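Local structure of D-alanine--D-alanine ligase (3TQT) at residues 126-131 with 349-354. The protein joins two D-alanine molecules into the dipeptide D-alanyl-D-alanine for peptidoglycan synthesis, using ATP and magnesium or manganese ions. Numbering follows the deposited sequence.
Sequences PYVGAN and ELAIDR
Pro126 lays its CB against CG1 of Ile352 (4.1 Å), where an extended segment of the N-terminal domain meets helix 340-370 of the ATP-grasp ligase fold. Backbone hydrogen bonds of Pro126 and Val128 with Val102 hold this segment beside strand 101-104, an outermost strand of its sheet within the chain, whose Cys101 also touches Ala351. A water accepts from N of Tyr127 and donates to O of Ala351 (2.8 Å), bridging loop and helix backbones, while CB of Ala351 presses on Tyr127 O at 3.2 Å. With CG between the backbone N and carbonyl carbon (chi1 62°), the phenol ring lies under Arg354 in a cation-pi contact: NH2 sits 3.2 Å above the ring plane, and the guanidinium is steeply inclined to it, at 77°. The phenol OH is hydrogen-bonded to Glu121, which also forms a long, weak ion pair with Arg354. Val128 turns away from the helix, yet its CG2 reaches CB of Ala351. Gly129 offers its O to a second water that also donates to Tyr127 O and accepts from NE of Arg354. Asn131 N-caps helix 132-139 through OD1 to N of Ser134, and its CB touches NH1 of Arg354. The direct hydrogen bond across the interface runs from Arg354 NH2 to Tyr127 O, 3.2 Å long, with the acceptor near the guanidinium plane and an N-H...O angle of 152°.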
ATOM      1  N   PRO A 126      -1.769  -1.951 -16.647  1.00 19.38           N
ATOM      2  CA  PRO A 126      -2.888  -2.669 -16.027  1.00 19.01           C
ATOM      3  C   PRO A 126      -2.343  -3.913 -15.338  1.00 22.03           C
ATOM      4  O   PRO A 126      -1.414  -4.539 -15.849  1.00 23.16           O
ATOM      5  CB  PRO A 126      -3.774  -3.060 -17.221  1.00 15.18           C
ATOM      6  CG  PRO A 126      -3.335  -2.153 -18.352  1.00 18.76           C
ATOM      7  CD  PRO A 126      -1.875  -1.902 -18.115  1.00 20.48           C
ATOM      8  N   TYR A 127      -2.894  -4.266 -14.182  1.00 22.03           N
ATOM      9  CA  TYR A 127      -2.475  -5.496 -13.530  1.00 20.99           C
ATOM     10  C   TYR A 127      -3.613  -6.148 -12.761  1.00 17.00           C
ATOM     11  O   TYR A 127      -4.536  -5.477 -12.267  1.00 18.61           O
ATOM     12  CB  TYR A 127      -1.261  -5.261 -12.628  1.00 18.12           C
ATOM     13  CG  TYR A 127      -1.502  -4.300 -11.498  1.00 19.74           C
ATOM     14  CD1 TYR A 127      -1.913  -4.759 -10.244  1.00 18.35           C
ATOM     15  CD2 TYR A 127      -1.297  -2.939 -11.670  1.00 21.37           C
ATOM     16  CE1 TYR A 127      -2.124  -3.890  -9.210  1.00 20.21           C
ATOM     17  CE2 TYR A 127      -1.512  -2.051 -10.631  1.00 20.28           C
ATOM     18  CZ  TYR A 127      -1.916  -2.532  -9.406  1.00 18.53           C
ATOM     19  OH  TYR A 127      -2.128  -1.646  -8.388  1.00 18.33           O
ATOM     20  N   VAL A 128      -3.530  -7.464 -12.652  1.00 18.62           N
ATOM     21  CA  VAL A 128      -4.573  -8.236 -12.005  1.00 16.34           C
ATOM     22  C   VAL A 128      -4.552  -8.089 -10.486  1.00 22.61           C
ATOM     23  O   VAL A 128      -3.485  -8.038  -9.859  1.00 21.39           O
ATOM     24  CB  VAL A 128      -4.454  -9.705 -12.381  1.00 16.05           C
ATOM     25  CG1 VAL A 128      -5.363 -10.573 -11.488  1.00 19.94           C
ATOM     26  CG2 VAL A 128      -4.775  -9.874 -13.863  1.00 14.34           C
ATOM     27  N   GLY A 129      -5.740  -8.002  -9.902  1.00 21.19           N
ATOM     28  CA  GLY A 129      -5.873  -8.119  -8.457  1.00 19.02           C
ATOM     29  C   GLY A 129      -5.805  -6.818  -7.683  1.00 16.13           C
ATOM     30  O   GLY A 129      -5.979  -5.735  -8.232  1.00 18.18           O
ATOM     31  N   ALA A 130      -5.539  -6.943  -6.382  1.00 17.77           N
ATOM     32  CA  ALA A 130      -5.631  -5.847  -5.442  1.00 18.07           C
ATOM     33  C   ALA A 130      -4.628  -4.776  -5.795  1.00 20.31           C
ATOM     34  O   ALA A 130      -3.517  -5.097  -6.198  1.00 20.38           O
ATOM     35  CB  ALA A 130      -5.353  -6.366  -4.040  1.00 18.32           C
ATOM     36  N   ASN A 131      -5.022  -3.511  -5.649  1.00 17.86           N
ATOM     37  CA  ASN A 131      -4.108  -2.398  -5.869  1.00 17.59           C
ATOM     38  C   ASN A 131      -3.135  -2.242  -4.696  1.00 18.55           C
ATOM     39  O   ASN A 131      -3.086  -3.099  -3.827  1.00 18.69           O
ATOM     40  CB  ASN A 131      -4.850  -1.091  -6.167  1.00 19.10           C
ATOM     41  CG  ASN A 131      -5.583  -0.524  -4.957  1.00 25.43           C
ATOM     42  OD1 ASN A 131      -5.575  -1.101  -3.870  1.00 24.04           O
ATOM     43  ND2 ASN A 131      -6.208   0.635  -5.146  1.00 24.86           N
ATOM     44  N   GLU A 349      -9.694  -8.952 -17.856  1.00 21.51           N
ATOM     45  CA  GLU A 349     -10.652  -7.921 -18.242  1.00 23.23           C
ATOM     46  C   GLU A 349     -10.877  -6.905 -17.115  1.00 24.09           C
ATOM     47  O   GLU A 349     -10.894  -5.700 -17.360  1.00 21.63           O
ATOM     48  CB  GLU A 349     -11.980  -8.550 -18.682  1.00 20.34           C
ATOM     49  CG  GLU A 349     -11.927  -9.188 -20.077  1.00 37.14           C
ATOM     50  CD  GLU A 349     -12.893 -10.363 -20.234  1.00 50.07           C
ATOM     51  OE1 GLU A 349     -13.761 -10.553 -19.358  1.00 48.20           O
ATOM     52  OE2 GLU A 349     -12.772 -11.110 -21.230  1.00 54.31           O
ATOM     53  N   LEU A 350     -11.052  -7.404 -15.895  1.00 22.21           N
ATOM     54  CA  LEU A 350     -11.220  -6.558 -14.720  1.00 21.66           C
ATOM     55  C   LEU A 350     -10.021  -5.651 -14.510  1.00 20.22           C
ATOM     56  O   LEU A 350     -10.169  -4.486 -14.169  1.00 18.83           O
ATOM     57  CB  LEU A 350     -11.401  -7.416 -13.470  1.00 20.41           C
ATOM     58  CG  LEU A 350     -12.731  -8.164 -13.334  1.00 25.82           C
ATOM     59  CD1 LEU A 350     -12.628  -9.214 -12.241  1.00 25.30           C
ATOM     60  CD2 LEU A 350     -13.855  -7.193 -13.033  1.00 22.79           C
ATOM     61  N   ALA A 351      -8.832  -6.213 -14.689  1.00 18.37           N
ATOM     62  CA  ALA A 351      -7.587  -5.466 -14.562  1.00 19.53           C
ATOM     63  C   ALA A 351      -7.547  -4.302 -15.554  1.00 19.25           C
ATOM     64  O   ALA A 351      -7.225  -3.167 -15.193  1.00 18.36           O
ATOM     65  CB  ALA A 351      -6.374  -6.411 -14.777  1.00 17.10           C
ATOM     66  N   ILE A 352      -7.857  -4.592 -16.814  1.00 19.31           N
ATOM     67  CA  ILE A 352      -7.820  -3.578 -17.859  1.00 18.20           C
ATOM     68  C   ILE A 352      -8.904  -2.538 -17.622  1.00 17.86           C
ATOM     69  O   ILE A 352      -8.672  -1.351 -17.794  1.00 21.63           O
ATOM     70  CB  ILE A 352      -7.935  -4.202 -19.260  1.00 19.10           C
ATOM     71  CG1 ILE A 352      -6.624  -4.920 -19.592  1.00 24.74           C
ATOM     72  CG2 ILE A 352      -8.205  -3.125 -20.320  1.00 23.26           C
ATOM     73  CD1 ILE A 352      -6.726  -5.903 -20.738  1.00 23.99           C
ATOM     74  N   ASP A 353     -10.086  -2.985 -17.213  1.00 17.37           N
ATOM     75  CA  ASP A 353     -11.173  -2.043 -16.938  1.00 20.95           C
ATOM     76  C   ASP A 353     -10.821  -1.101 -15.793  1.00 21.63           C
ATOM     77  O   ASP A 353     -11.086   0.101 -15.867  1.00 21.62           O
ATOM     78  CB  ASP A 353     -12.449  -2.783 -16.574  1.00 21.78           C
ATOM     79  CG  ASP A 353     -13.107  -3.439 -17.768  1.00 35.11           C
ATOM     80  OD1 ASP A 353     -12.829  -3.016 -18.908  1.00 36.66           O
ATOM     81  OD2 ASP A 353     -13.915  -4.367 -17.560  1.00 43.76           O
ATOM     82  N   ARG A 354     -10.238  -1.650 -14.729  1.00 19.07           N
ATOM     83  CA  ARG A 354      -9.832  -0.812 -13.601  1.00 22.50           C
ATOM     84  C   ARG A 354      -8.819   0.219 -14.057  1.00 20.27           C
ATOM     85  O   ARG A 354      -8.932   1.399 -13.738  1.00 19.68           O
ATOM     86  CB  ARG A 354      -9.231  -1.633 -12.462  1.00 23.40           C
ATOM     87  CG  ARG A 354      -8.833  -0.756 -11.263  1.00 28.05           C
ATOM     88  CD  ARG A 354      -8.396  -1.588 -10.066  1.00 32.84           C
ATOM     89  NE  ARG A 354      -7.236  -2.406 -10.404  1.00 53.63           N
ATOM     90  CZ  ARG A 354      -5.983  -2.078 -10.112  1.00 56.86           C
ATOM     91  NH1 ARG A 354      -5.734  -0.952  -9.454  1.00 65.80           N
ATOM     92  NH2 ARG A 354      -4.982  -2.874 -10.464  1.00 43.92           N
TER
HETATM   93  O   HOH W   1      -5.203  -2.519 -13.345  1.00 19.75           O
HETATM   94  O   HOH W   2      -6.621  -4.975 -10.662  1.00 24.26           O